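Local atomic coordinates of REP-associated tyrosine transposase (Escherichia coli, PDB entry 4ER8), a protein that binds repetitive extragenic palindrome (REP) hairpins and cleaves and recombines the DNA elements that contain them, acting as a single-strand endonuclease and transposase. Residues 17-22 with 160-165; 27-32 with 132-137; 54-59 with 118-123. One frame throughout, in Å; residues are numbered along the deposited sequence.

Contact 1. Residues 17-22 with 160-165; sequences TVNLRN and GERIIS. With NI (nickel (II) ion), chain C; nucleotides of chain B.
Thr17 and Gly160 meet where the C-terminal tail runs beside strand 13-19 of the antiparallel sheet of this HUH nuclease, and together the two segments form a surface that receives bases of the bound DNA, probably its single-stranded guide sequence. CG2 of Thr17 stands anti to the backbone N and rests 3.4 Å from Gly160 O, while its OG1 turns to Ala159 O and His61 ND1. Gly160 has a positive phi, and a CB here would probably press on the preceding carbonyl of its own chain and on Thr17 CB. The tail backbone reads base edges: Gly160 O accepts a hydrogen bond from N2 of DG4 of chain B (2.8 Å) and another from N6 of DA3 of chain B (3.0 Å), so this one oxygen serves two bases. Glu161 O takes N1 of the same guanine at 2.6 Å. From the strand side, Thr17 O receives a weak bond from N6 of DA3, which links both segments through one adenine amino group. Beyond the strand end, Arg162 reaches back: with its CG between the backbone N and the carbonyl carbon (chi1 84°) and a bend at chi3, the chain brings NH2 within 2.6 Å of Leu20 O, in a weak bond, bent to 125° at the hydrogen. Arg21 O lies near the plane of this guanidinium, at its edge, and NH1 is taken by the carboxylate of Glu58 in a salt bridge. The Arg21 guanidinium in the model lies with one face over the base of DG5 of chain B, though its exact placement is doubtful. Glu161 starts away from the strand, and its chain, bent at chi2 (-83°), brings the carboxylate to the nickel ion; OE2, also hydrogen-bonded to Tyr115 OH, binds at 2.1 Å and OE1 at 2.3 Å.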
loop_
_atom_site.group_PDB
_atom_site.type_symbol
_atom_site.label_atom_id
_atom_site.label_comp_id
_atom_site.label_asym_id
_atom_site.label_seq_id
_atom_site.Cartn_x
_atom_site.Cartn_y
_atom_site.Cartn_z
ATOM N N THR A 17 0.875 2.165 4.984
ATOM C CA THR A 17 2.255 1.813 4.657
ATOM C C THR A 17 2.486 0.600 5.521
ATOM O O THR A 17 2.302 0.641 6.771
ATOM C CB THR A 17 3.269 2.927 5.052
ATOM O OG1 THR A 17 3.130 4.066 4.180
ATOM C CG2 THR A 17 4.702 2.430 4.890
ATOM N N VAL A 18 2.824 -0.515 4.871
ATOM C CA VAL A 18 3.126 -1.744 5.590
ATOM C C VAL A 18 4.548 -2.167 5.178
ATOM O O VAL A 18 4.887 -2.274 3.976
ATOM C CB VAL A 18 2.129 -2.798 5.262
ATOM C CG1 VAL A 18 2.560 -4.091 5.802
ATOM C CG2 VAL A 18 0.720 -2.412 5.765
ATOM N N ASN A 19 5.394 -2.351 6.181
ATOM C CA ASN A 19 6.777 -2.670 5.945
ATOM C C ASN A 19 7.086 -4.068 6.373
ATOM O O ASN A 19 6.576 -4.571 7.376
ATOM C CB ASN A 19 7.694 -1.747 6.726
ATOM C CG ASN A 19 7.656 -0.314 6.236
ATOM O OD1 ASN A 19 7.314 0.580 6.995
ATOM N ND2 ASN A 19 8.025 -0.083 4.980
ATOM N N LEU A 20 7.950 -4.693 5.588
ATOM C CA LEU A 20 8.589 -5.925 5.970
ATOM C C LEU A 20 9.653 -5.501 6.974
ATOM O O LEU A 20 10.282 -4.411 6.817
ATOM C CB LEU A 20 9.226 -6.549 4.745
ATOM C CG LEU A 20 8.797 -7.971 4.452
ATOM C CD1 LEU A 20 7.326 -8.182 4.754
ATOM C CD2 LEU A 20 9.097 -8.259 3.023
ATOM N N ARG A 21 9.815 -6.337 8.006
ATOM C CA ARG A 21 10.812 -6.161 9.070
ATOM C C ARG A 21 12.261 -6.026 8.547
ATOM O O ARG A 21 13.009 -5.190 9.024
ATOM C CB ARG A 21 10.699 -7.320 10.070
ATOM C CG ARG A 21 11.493 -7.136 11.344
ATOM C CD ARG A 21 10.757 -7.678 12.547
ATOM N NE ARG A 21 10.625 -6.598 13.522
ATOM C CZ ARG A 21 9.722 -6.592 14.493
ATOM N NH1 ARG A 21 8.881 -7.603 14.645
ATOM N NH2 ARG A 21 9.641 -5.562 15.301
ATOM N N ASN A 22 12.605 -6.823 7.533
ATOM C CA ASN A 22 13.972 -6.948 6.971
ATOM C C ASN A 22 14.234 -6.072 5.707
ATOM O O ASN A 22 13.654 -6.285 4.632
ATOM C CB ASN A 22 14.249 -8.459 6.743
ATOM C CG ASN A 22 15.532 -8.755 5.951
ATOM O OD1 ASN A 22 16.477 -7.957 5.868
ATOM N ND2 ASN A 22 15.555 -9.947 5.366
ATOM N N GLY A 160 4.956 6.956 6.921
ATOM C CA GLY A 160 5.172 5.626 7.426
ATOM C C GLY A 160 6.407 4.902 6.935
ATOM O O GLY A 160 6.662 3.776 7.374
ATOM N N GLU A 161 7.181 5.507 6.024
ATOM C CA GLU A 161 8.441 4.855 5.577
ATOM C C GLU A 161 9.385 4.467 6.738
ATOM O O GLU A 161 9.455 5.150 7.783
ATOM C CB GLU A 161 9.211 5.684 4.548
ATOM C CG GLU A 161 8.409 6.178 3.322
ATOM C CD GLU A 161 8.277 5.167 2.205
ATOM O OE1 GLU A 161 8.554 3.958 2.400
ATOM O OE2 GLU A 161 7.880 5.575 1.094
ATOM N N ARG A 162 10.107 3.356 6.538
ATOM C CA ARG A 162 11.167 2.952 7.453
ATOM C C ARG A 162 12.231 4.048 7.559
ATOM O O ARG A 162 12.492 4.769 6.582
ATOM C CB ARG A 162 11.749 1.600 7.059
ATOM C CG ARG A 162 12.798 1.630 6.023
ATOM C CD ARG A 162 12.839 0.298 5.234
ATOM N NE ARG A 162 12.901 -0.843 6.117
ATOM C CZ ARG A 162 12.393 -2.037 5.853
ATOM N NH1 ARG A 162 11.770 -2.277 4.713
ATOM N NH2 ARG A 162 12.504 -2.998 6.760
ATOM N N ILE A 163 12.778 4.198 8.766
ATOM C CA ILE A 163 13.877 5.121 9.049
ATOM C C ILE A 163 15.047 4.841 8.101
ATOM O O ILE A 163 15.459 3.682 7.953
ATOM C CB ILE A 163 14.340 5.021 10.549
ATOM C CG1 ILE A 163 14.309 3.571 11.061
ATOM C CG2 ILE A 163 13.392 5.797 11.476
ATOM C CD1 ILE A 163 15.177 2.453 10.251
ATOM N N ILE A 164 15.553 5.883 7.429
ATOM C CA ILE A 164 16.731 5.723 6.551
ATOM C C ILE A 164 17.998 5.866 7.384
ATOM O O ILE A 164 18.374 6.966 7.807
ATOM C CB ILE A 164 16.761 6.663 5.249
ATOM C CG1 ILE A 164 16.492 8.153 5.569
ATOM C CG2 ILE A 164 15.790 6.151 4.163
ATOM C CD1 ILE A 164 17.132 9.153 4.569
ATOM N N SER A 165 18.627 4.729 7.649
ATOM C CA SER A 165 19.913 4.720 8.332
ATOM C C SER A 165 21.000 4.008 7.492
ATOM O O SER A 165 21.392 4.481 6.409
ATOM C CB SER A 165 19.757 4.109 9.734
ATOM O OG SER A 165 20.794 3.178 10.006
HETATM NI NI NI C . 7.950 3.665 0.223
ATOM P P DG B 5 10.266 -2.301 16.316
ATOM O OP1 DG B 5 11.668 -2.047 16.754
ATOM O OP2 DG B 5 9.979 -3.450 15.454
ATOM O "O5'" DG B 5 9.242 -2.442 17.518
ATOM C "C5'" DG B 5 7.939 -2.903 17.244
ATOM C "C4'" DG B 5 7.643 -4.027 18.202
ATOM O "O4'" DG B 5 8.341 -5.211 17.740
ATOM C "C3'" DG B 5 8.107 -3.854 19.658
ATOM O "O3'" DG B 5 7.017 -4.175 20.477
ATOM C "C2'" DG B 5 9.182 -4.924 19.845
ATOM C "C1'" DG B 5 8.676 -5.987 18.895
ATOM N N9 DG B 5 9.548 -7.017 18.352
ATOM C C8 DG B 5 9.199 -8.349 18.207
ATOM N N7 DG B 5 10.123 -9.037 17.587
ATOM C C5 DG B 5 11.123 -8.082 17.301
ATOM C C6 DG B 5 12.397 -8.229 16.662
ATOM O O6 DG B 5 12.904 -9.275 16.209
ATOM N N1 DG B 5 13.119 -7.032 16.554
ATOM C C2 DG B 5 12.661 -5.810 17.002
ATOM N N2 DG B 5 13.495 -4.766 16.809
ATOM N N3 DG B 5 11.489 -5.655 17.630
ATOM C C4 DG B 5 10.782 -6.836 17.752
ATOM P P DG B 4 6.982 3.624 18.074
ATOM O OP1 DG B 4 6.306 3.012 19.238
ATOM O OP2 DG B 4 7.955 4.730 18.191
ATOM O "O5'" DG B 4 7.715 2.401 17.367
ATOM C "C5'" DG B 4 7.027 1.243 16.976
ATOM C "C4'" DG B 4 7.874 0.532 15.938
ATOM O "O4'" DG B 4 8.020 1.458 14.829
ATOM C "C3'" DG B 4 9.305 0.165 16.349
ATOM O "O3'" DG B 4 9.679 -0.967 15.617
ATOM C "C2'" DG B 4 10.126 1.358 15.856
ATOM C "C1'" DG B 4 9.424 1.615 14.529
ATOM N N9 DG B 4 9.603 2.955 13.936
ATOM C C8 DG B 4 10.023 4.105 14.554
ATOM N N7 DG B 4 10.062 5.156 13.787
ATOM C C5 DG B 4 9.627 4.672 12.561
ATOM C C6 DG B 4 9.435 5.349 11.308
ATOM O O6 DG B 4 9.644 6.564 11.068
ATOM N N1 DG B 4 8.953 4.514 10.282
ATOM C C2 DG B 4 8.670 3.201 10.468
ATOM N N2 DG B 4 8.253 2.546 9.381
ATOM N N3 DG B 4 8.843 2.548 11.627
ATOM C C4 DG B 4 9.324 3.336 12.637
ATOM P P DA B 3 3.321 7.890 17.313
ATOM O OP1 DA B 3 2.866 6.700 18.033
ATOM O OP2 DA B 3 3.778 8.974 18.189
ATOM O "O5'" DA B 3 4.412 7.715 16.160
ATOM C "C5'" DA B 3 4.251 6.795 15.103
ATOM C "C4'" DA B 3 4.535 5.377 15.621
ATOM O "O4'" DA B 3 4.309 4.414 14.568
ATOM C "C3'" DA B 3 5.916 5.087 16.150
ATOM O "O3'" DA B 3 5.769 4.081 17.071
ATOM C "C2'" DA B 3 6.620 4.560 14.906
ATOM C "C1'" DA B 3 5.496 3.730 14.273
ATOM N N9 DA B 3 5.427 3.581 12.816
ATOM C C8 DA B 3 5.760 4.484 11.843
ATOM N N7 DA B 3 5.546 4.041 10.628
ATOM C C5 DA B 3 5.050 2.759 10.813
ATOM C C6 DA B 3 4.632 1.748 9.912
ATOM N N6 DA B 3 4.629 1.846 8.551
ATOM N N1 DA B 3 4.165 0.616 10.473
ATOM C C2 DA B 3 4.150 0.509 11.793
ATOM N N3 DA B 3 4.538 1.373 12.719
ATOM C C4 DA B 3 4.963 2.484 12.153
#

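Contact 2. Residues 27-32 with 132-137; sequences LLTTQY and WPFSTF
Tyr32 and Phe134 form a T-shaped pair that joins the start of helix 32-45 to the loop between helices 106-122 and 137-142. The edge of Phe134 is directed at the face of Tyr32, with ring centroids 4.7 Å apart and planes at 77°. Phe134 CD2 sits over the centre of the tyrosine ring, and its closest approach, to Tyr32 CD2, is 3.6 Å. Tyr32 has its CG anti to the backbone N (chi1 -167°), which lays the ring alongside the loop and carries OH past the Phe134 backbone; its side chain also touches Val55 of strand 49-55. The Phe134 ring is sandwiched as well: Thr29 OG1 stands over one face, 3.6 Å from Phe134 CE1, and Pro133 CG of its own loop covers the opposite face nearer the rim. On the inner side Phe134 CD1 sits over one face of the buried Trp132 indole, offset to the rim. This is the tight part of the contact. The outer side, that of the partly exposed Thr29 and the exposed Pro133, is looser. With an alanine in place of Tyr32, the edge of Phe134 would probably lose the ring face it points at, and the phenyl group would be likely to gain freedom to turn. The loop has its own anchors. Phe134 is the centre of an inverse gamma turn, and Ser135 OG accepts from Phe137 N (3.1 Å, 161°) in an ST turn that leads into helix 137-142. Trp132 NE1 bonds to Val55 O, and the Phe134 backbone is bonded to Val55 too. Since no hydrogen bond or salt bridge spans the two segments, their mutual hold rests on the edge-to-face attraction of the two rings and on van der Waals contact, while polar bonds to strand 49-55 fix the position of the loop.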
loop_
_atom_site.group_PDB
_atom_site.type_symbol
_atom_site.label_atom_id
_atom_site.label_comp_id
_atom_site.label_asym_id
_atom_site.label_seq_id
_atom_site.Cartn_x
_atom_site.Cartn_y
_atom_site.Cartn_z
ATOM N N LEU A 27 11.076 -10.416 -0.710
ATOM C CA LEU A 27 9.978 -11.286 -0.582
ATOM C C LEU A 27 8.653 -10.768 -1.182
ATOM O O LEU A 27 7.897 -11.549 -1.735
ATOM C CB LEU A 27 9.838 -11.602 0.895
ATOM C CG LEU A 27 8.707 -12.567 1.208
ATOM C CD1 LEU A 27 9.192 -14.040 1.123
ATOM C CD2 LEU A 27 8.179 -12.241 2.552
ATOM N N LEU A 28 8.330 -9.480 -1.072
ATOM C CA LEU A 28 7.008 -9.019 -1.534
ATOM C C LEU A 28 6.982 -9.034 -3.067
ATOM O O LEU A 28 5.934 -9.078 -3.725
ATOM C CB LEU A 28 6.644 -7.640 -0.977
ATOM C CG LEU A 28 6.419 -7.457 0.527
ATOM C CD1 LEU A 28 5.808 -6.090 0.836
ATOM C CD2 LEU A 28 5.549 -8.570 1.078
ATOM N N THR A 29 8.179 -9.034 -3.619
ATOM C CA THR A 29 8.350 -8.996 -5.028
ATOM C C THR A 29 8.434 -10.433 -5.563
ATOM O O THR A 29 7.565 -10.862 -6.338
ATOM C CB THR A 29 9.530 -8.093 -5.331
ATOM O OG1 THR A 29 9.016 -6.936 -5.996
ATOM C CG2 THR A 29 10.612 -8.779 -6.186
ATOM N N THR A 30 9.442 -11.173 -5.094
ATOM C CA THR A 30 9.640 -12.577 -5.428
ATOM C C THR A 30 8.314 -13.345 -5.312
ATOM O O THR A 30 7.873 -13.988 -6.274
ATOM C CB THR A 30 10.771 -13.159 -4.539
ATOM O OG1 THR A 30 12.006 -12.487 -4.860
ATOM C CG2 THR A 30 10.939 -14.674 -4.720
ATOM N N GLN A 31 7.641 -13.219 -4.172
ATOM C CA GLN A 31 6.360 -13.877 -3.987
ATOM C C GLN A 31 5.199 -12.959 -4.281
ATOM O O GLN A 31 4.135 -13.041 -3.653
ATOM C CB GLN A 31 6.242 -14.427 -2.577
ATOM C CG GLN A 31 7.217 -15.551 -2.279
ATOM C CD GLN A 31 7.214 -16.614 -3.362
ATOM O OE1 GLN A 31 8.281 -17.046 -3.804
ATOM N NE2 GLN A 31 6.015 -17.030 -3.815
ATOM N N TYR A 32 5.380 -12.106 -5.273
ATOM C CA TYR A 32 4.288 -11.249 -5.697
ATOM C C TYR A 32 2.925 -11.965 -5.722
ATOM O O TYR A 32 1.903 -11.421 -5.285
ATOM C CB TYR A 32 4.589 -10.653 -7.065
ATOM C CG TYR A 32 3.663 -9.516 -7.422
ATOM C CD1 TYR A 32 3.351 -8.522 -6.489
ATOM C CD2 TYR A 32 3.105 -9.420 -8.698
ATOM C CE1 TYR A 32 2.504 -7.475 -6.818
ATOM C CE2 TYR A 32 2.268 -8.370 -9.036
ATOM C CZ TYR A 32 1.966 -7.405 -8.092
ATOM O OH TYR A 32 1.136 -6.371 -8.433
ATOM N N TRP A 132 8.085 0.292 -13.325
ATOM C CA TRP A 132 7.704 -0.612 -12.237
ATOM C C TRP A 132 6.366 -1.302 -12.458
ATOM O O TRP A 132 5.313 -0.641 -12.471
ATOM C CB TRP A 132 7.688 0.117 -10.893
ATOM C CG TRP A 132 7.719 -0.792 -9.697
ATOM C CD1 TRP A 132 6.679 -1.073 -8.832
ATOM C CD2 TRP A 132 8.843 -1.533 -9.214
ATOM N NE1 TRP A 132 7.091 -1.949 -7.845
ATOM C CE2 TRP A 132 8.414 -2.248 -8.051
ATOM C CE3 TRP A 132 10.166 -1.679 -9.648
ATOM C CZ2 TRP A 132 9.268 -3.091 -7.328
ATOM C CZ3 TRP A 132 11.032 -2.530 -8.902
ATOM C CH2 TRP A 132 10.572 -3.215 -7.768
ATOM N N PRO A 133 6.403 -2.635 -12.637
ATOM C CA PRO A 133 5.196 -3.424 -12.889
ATOM C C PRO A 133 4.378 -3.729 -11.663
ATOM O O PRO A 133 3.235 -4.143 -11.784
ATOM C CB PRO A 133 5.744 -4.736 -13.444
ATOM C CG PRO A 133 7.156 -4.813 -12.950
ATOM C CD PRO A 133 7.630 -3.390 -12.963
ATOM N N PHE A 134 4.961 -3.545 -10.487
ATOM C CA PHE A 134 4.327 -4.027 -9.261
ATOM C C PHE A 134 3.425 -2.975 -8.638
ATOM O O PHE A 134 3.642 -2.570 -7.491
ATOM C CB PHE A 134 5.400 -4.465 -8.262
ATOM C CG PHE A 134 6.209 -5.630 -8.725
ATOM C CD1 PHE A 134 7.556 -5.481 -9.028
ATOM C CD2 PHE A 134 5.618 -6.885 -8.894
ATOM C CE1 PHE A 134 8.327 -6.561 -9.493
ATOM C CE2 PHE A 134 6.374 -7.994 -9.357
ATOM C CZ PHE A 134 7.729 -7.824 -9.665
ATOM N N SER A 135 2.424 -2.518 -9.375
ATOM C CA SER A 135 1.513 -1.524 -8.833
ATOM C C SER A 135 0.234 -1.420 -9.646
ATOM O O SER A 135 0.118 -2.051 -10.686
ATOM C CB SER A 135 2.190 -0.177 -8.826
ATOM O OG SER A 135 2.258 0.305 -10.131
ATOM N N THR A 136 -0.705 -0.603 -9.183
ATOM C CA THR A 136 -1.919 -0.352 -9.923
ATOM C C THR A 136 -1.770 0.797 -10.950
ATOM O O THR A 136 -2.770 1.277 -11.537
ATOM C CB THR A 136 -3.038 -0.001 -8.986
ATOM O OG1 THR A 136 -2.704 1.208 -8.281
ATOM C CG2 THR A 136 -3.249 -1.142 -8.029
ATOM N N PHE A 137 -0.529 1.242 -11.158
ATOM C CA PHE A 137 -0.296 2.343 -12.092
ATOM C C PHE A 137 -0.835 2.001 -13.466
ATOM O O PHE A 137 -1.653 2.720 -14.018
ATOM C CB PHE A 137 1.171 2.680 -12.180
ATOM C CG PHE A 137 1.474 3.786 -13.142
ATOM C CD1 PHE A 137 1.086 5.107 -12.862
ATOM C CD2 PHE A 137 2.198 3.532 -14.306
ATOM C CE1 PHE A 137 1.403 6.149 -13.738
ATOM C CE2 PHE A 137 2.504 4.563 -15.195
ATOM C CZ PHE A 137 2.108 5.867 -14.904
#

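Contact 3. Residues 54-59 with 118-123. With NI (nickel (II) ion), chain C.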
loop_
_atom_site.group_PDB
_atom_site.type_symbol
_atom_site.label_atom_id
_atom_site.label_comp_id
_atom_site.label_asym_id
_atom_site.label_seq_id
_atom_site.Cartn_x
_atom_site.Cartn_y
_atom_site.Cartn_z
ATOM N N VAL A 54 1.078 0.282 -4.366
ATOM C CA VAL A 54 2.358 -0.244 -4.849
ATOM C C VAL A 54 2.862 -1.345 -3.935
ATOM O O VAL A 54 2.671 -1.313 -2.712
ATOM C CB VAL A 54 3.527 0.728 -4.775
ATOM C CG1 VAL A 54 3.752 1.411 -6.052
ATOM C CG2 VAL A 54 3.405 1.659 -3.582
ATOM N N VAL A 55 3.590 -2.271 -4.529
ATOM C CA VAL A 55 4.369 -3.213 -3.765
ATOM C C VAL A 55 5.841 -3.007 -4.080
ATOM O O VAL A 55 6.257 -2.988 -5.232
ATOM C CB VAL A 55 4.024 -4.610 -4.169
ATOM C CG1 VAL A 55 4.853 -5.602 -3.330
ATOM C CG2 VAL A 55 2.512 -4.821 -4.040
ATOM N N LEU A 56 6.638 -2.874 -3.046
ATOM C CA LEU A 56 8.044 -2.780 -3.277
ATOM C C LEU A 56 8.596 -4.111 -2.819
ATOM O O LEU A 56 7.820 -4.948 -2.322
ATOM C CB LEU A 56 8.633 -1.544 -2.593
ATOM C CG LEU A 56 8.084 -0.387 -3.455
ATOM C CD1 LEU A 56 6.978 0.400 -2.757
ATOM C CD2 LEU A 56 9.163 0.536 -3.983
ATOM N N PRO A 57 9.901 -4.357 -3.031
ATOM C CA PRO A 57 10.377 -5.670 -2.617
ATOM C C PRO A 57 10.183 -5.876 -1.136
ATOM O O PRO A 57 9.848 -6.984 -0.726
ATOM C CB PRO A 57 11.865 -5.635 -2.956
ATOM C CG PRO A 57 12.011 -4.490 -3.949
ATOM C CD PRO A 57 10.984 -3.499 -3.541
ATOM N N GLU A 58 10.324 -4.817 -0.341
ATOM C CA GLU A 58 10.249 -4.957 1.129
ATOM C C GLU A 58 9.225 -4.110 1.902
ATOM O O GLU A 58 9.322 -4.039 3.122
ATOM C CB GLU A 58 11.632 -4.745 1.765
ATOM C CG GLU A 58 12.418 -3.567 1.176
ATOM C CD GLU A 58 11.640 -2.276 1.193
ATOM O OE1 GLU A 58 11.202 -1.815 0.119
ATOM O OE2 GLU A 58 11.457 -1.713 2.281
ATOM N N HIS A 59 8.263 -3.482 1.228
ATOM C CA HIS A 59 7.195 -2.719 1.887
ATOM C C HIS A 59 6.196 -2.310 0.837
ATOM O O HIS A 59 6.448 -2.473 -0.363
ATOM C CB HIS A 59 7.750 -1.477 2.613
ATOM C CG HIS A 59 8.066 -0.304 1.729
ATOM N ND1 HIS A 59 9.114 -0.296 0.829
ATOM C CD2 HIS A 59 7.516 0.937 1.668
ATOM C CE1 HIS A 59 9.182 0.893 0.244
ATOM N NE2 HIS A 59 8.209 1.653 0.722
ATOM N N ILE A 118 4.876 7.254 -7.606
ATOM C CA ILE A 118 6.251 7.749 -7.642
ATOM C C ILE A 118 7.203 6.941 -6.778
ATOM O O ILE A 118 8.418 7.006 -6.927
ATOM C CB ILE A 118 6.317 9.196 -7.183
ATOM C CG1 ILE A 118 5.939 10.109 -8.338
ATOM C CG2 ILE A 118 7.699 9.578 -6.724
ATOM C CD1 ILE A 118 5.394 11.465 -7.850
ATOM N N ASN A 119 6.652 6.189 -5.852
ATOM C CA ASN A 119 7.485 5.613 -4.829
ATOM C C ASN A 119 8.653 4.761 -5.384
ATOM O O ASN A 119 9.808 4.914 -4.960
ATOM C CB ASN A 119 6.632 4.814 -3.873
ATOM C CG ASN A 119 7.122 4.902 -2.503
ATOM O OD1 ASN A 119 7.176 3.906 -1.783
ATOM N ND2 ASN A 119 7.505 6.109 -2.102
ATOM N N PRO A 120 8.355 3.878 -6.356
ATOM C CA PRO A 120 9.451 3.009 -6.841
ATOM C C PRO A 120 10.651 3.840 -7.250
ATOM O O PRO A 120 11.806 3.358 -7.209
ATOM C CB PRO A 120 8.839 2.314 -8.033
ATOM C CG PRO A 120 7.352 2.185 -7.632
ATOM C CD PRO A 120 7.031 3.470 -6.868
ATOM N N VAL A 121 10.388 5.100 -7.599
ATOM C CA VAL A 121 11.436 5.983 -8.108
ATOM C C VAL A 121 12.116 6.613 -6.927
ATOM O O VAL A 121 13.323 6.581 -6.839
ATOM C CB VAL A 121 10.884 7.046 -9.101
ATOM C CG1 VAL A 121 11.854 8.211 -9.328
ATOM C CG2 VAL A 121 10.543 6.402 -10.393
ATOM N N LYS A 122 11.353 7.172 -6.004
ATOM C CA LYS A 122 11.944 7.654 -4.739
ATOM C C LYS A 122 12.863 6.607 -4.093
ATOM O O LYS A 122 13.858 6.950 -3.508
ATOM C CB LYS A 122 10.838 8.071 -3.746
ATOM C CG LYS A 122 11.312 8.461 -2.349
ATOM C CD LYS A 122 10.147 8.541 -1.340
ATOM C CE LYS A 122 10.581 9.179 -0.016
ATOM N NZ LYS A 122 10.998 10.628 -0.092
ATOM N N HIS A 123 12.542 5.330 -4.217
ATOM C CA HIS A 123 13.304 4.342 -3.492
ATOM C C HIS A 123 14.532 3.852 -4.280
ATOM O O HIS A 123 15.354 3.067 -3.758
ATOM C CB HIS A 123 12.412 3.184 -3.066
ATOM C CG HIS A 123 11.504 3.502 -1.915
ATOM N ND1 HIS A 123 11.975 3.855 -0.665
ATOM C CD2 HIS A 123 10.151 3.463 -1.809
ATOM C CE1 HIS A 123 10.950 4.034 0.156
ATOM N NE2 HIS A 123 9.832 3.807 -0.515
HETATM NI NI NI C . 7.950 3.665 0.223
#
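The imidazoles of His59 and His123 meet in an offset edge-to-face pair at the metal centre of the HUH motif, His59-Met60-His61. Their planes stand at 84°, with the edge of His59 turned to the face of His123 and CE1 over it. Leu56 CD1 covers one face of His59 near the rim, and at the edge of His123, in its plane, lies Asn119 OD1. All three polar groups are drawn together by the nickel ion, which is bound by His59 NE2 at 2.1 Å, Asn119 OD1 at 2.2 Å and His123 NE2 at 2.0 Å; His61 and Glu161 complete the site. The start of strand 59-65 and residues 119-123, in the region of helix 106-122, thus share one metal. Apolar packing backs it: Leu56 CD2 lies 3.8 Å from His123 CD2 and a similar distance from Pro120 CA, while Val54 CG1 rests against the Pro120 ring at 4.0 Å from CD. On the far side of the His59 ring from the metal, ND1 donates to Glu58 OE1 at 2.7 Å (155°), the oxygen being met on its syn side, though tilted from the carboxylate plane, and lying close to the imidazole plane.

Contacts 1 and 3 share the nickel site: Glu161 comes from the tail, and His59, Asn119 and His123 from contact 3. Their centres lie about 11 Å apart, both reach the antiparallel sheet, and Leu20 N probably bonds to Glu58 O between them. The centre of contact 2 is about 9 Å from that of contact 3 and about 16 Å from that of contact 1; Leu28 packs on Leu20, and its N probably bonds to Pro57 O. Along the chain the pairs are nested, contact 3 within contact 2 and contact 2 within contact 1. The tail, although last in the chain, thus supplies Glu161 to a site whose other ligands, His61 included, come from the sheet and the helix 106-122 region.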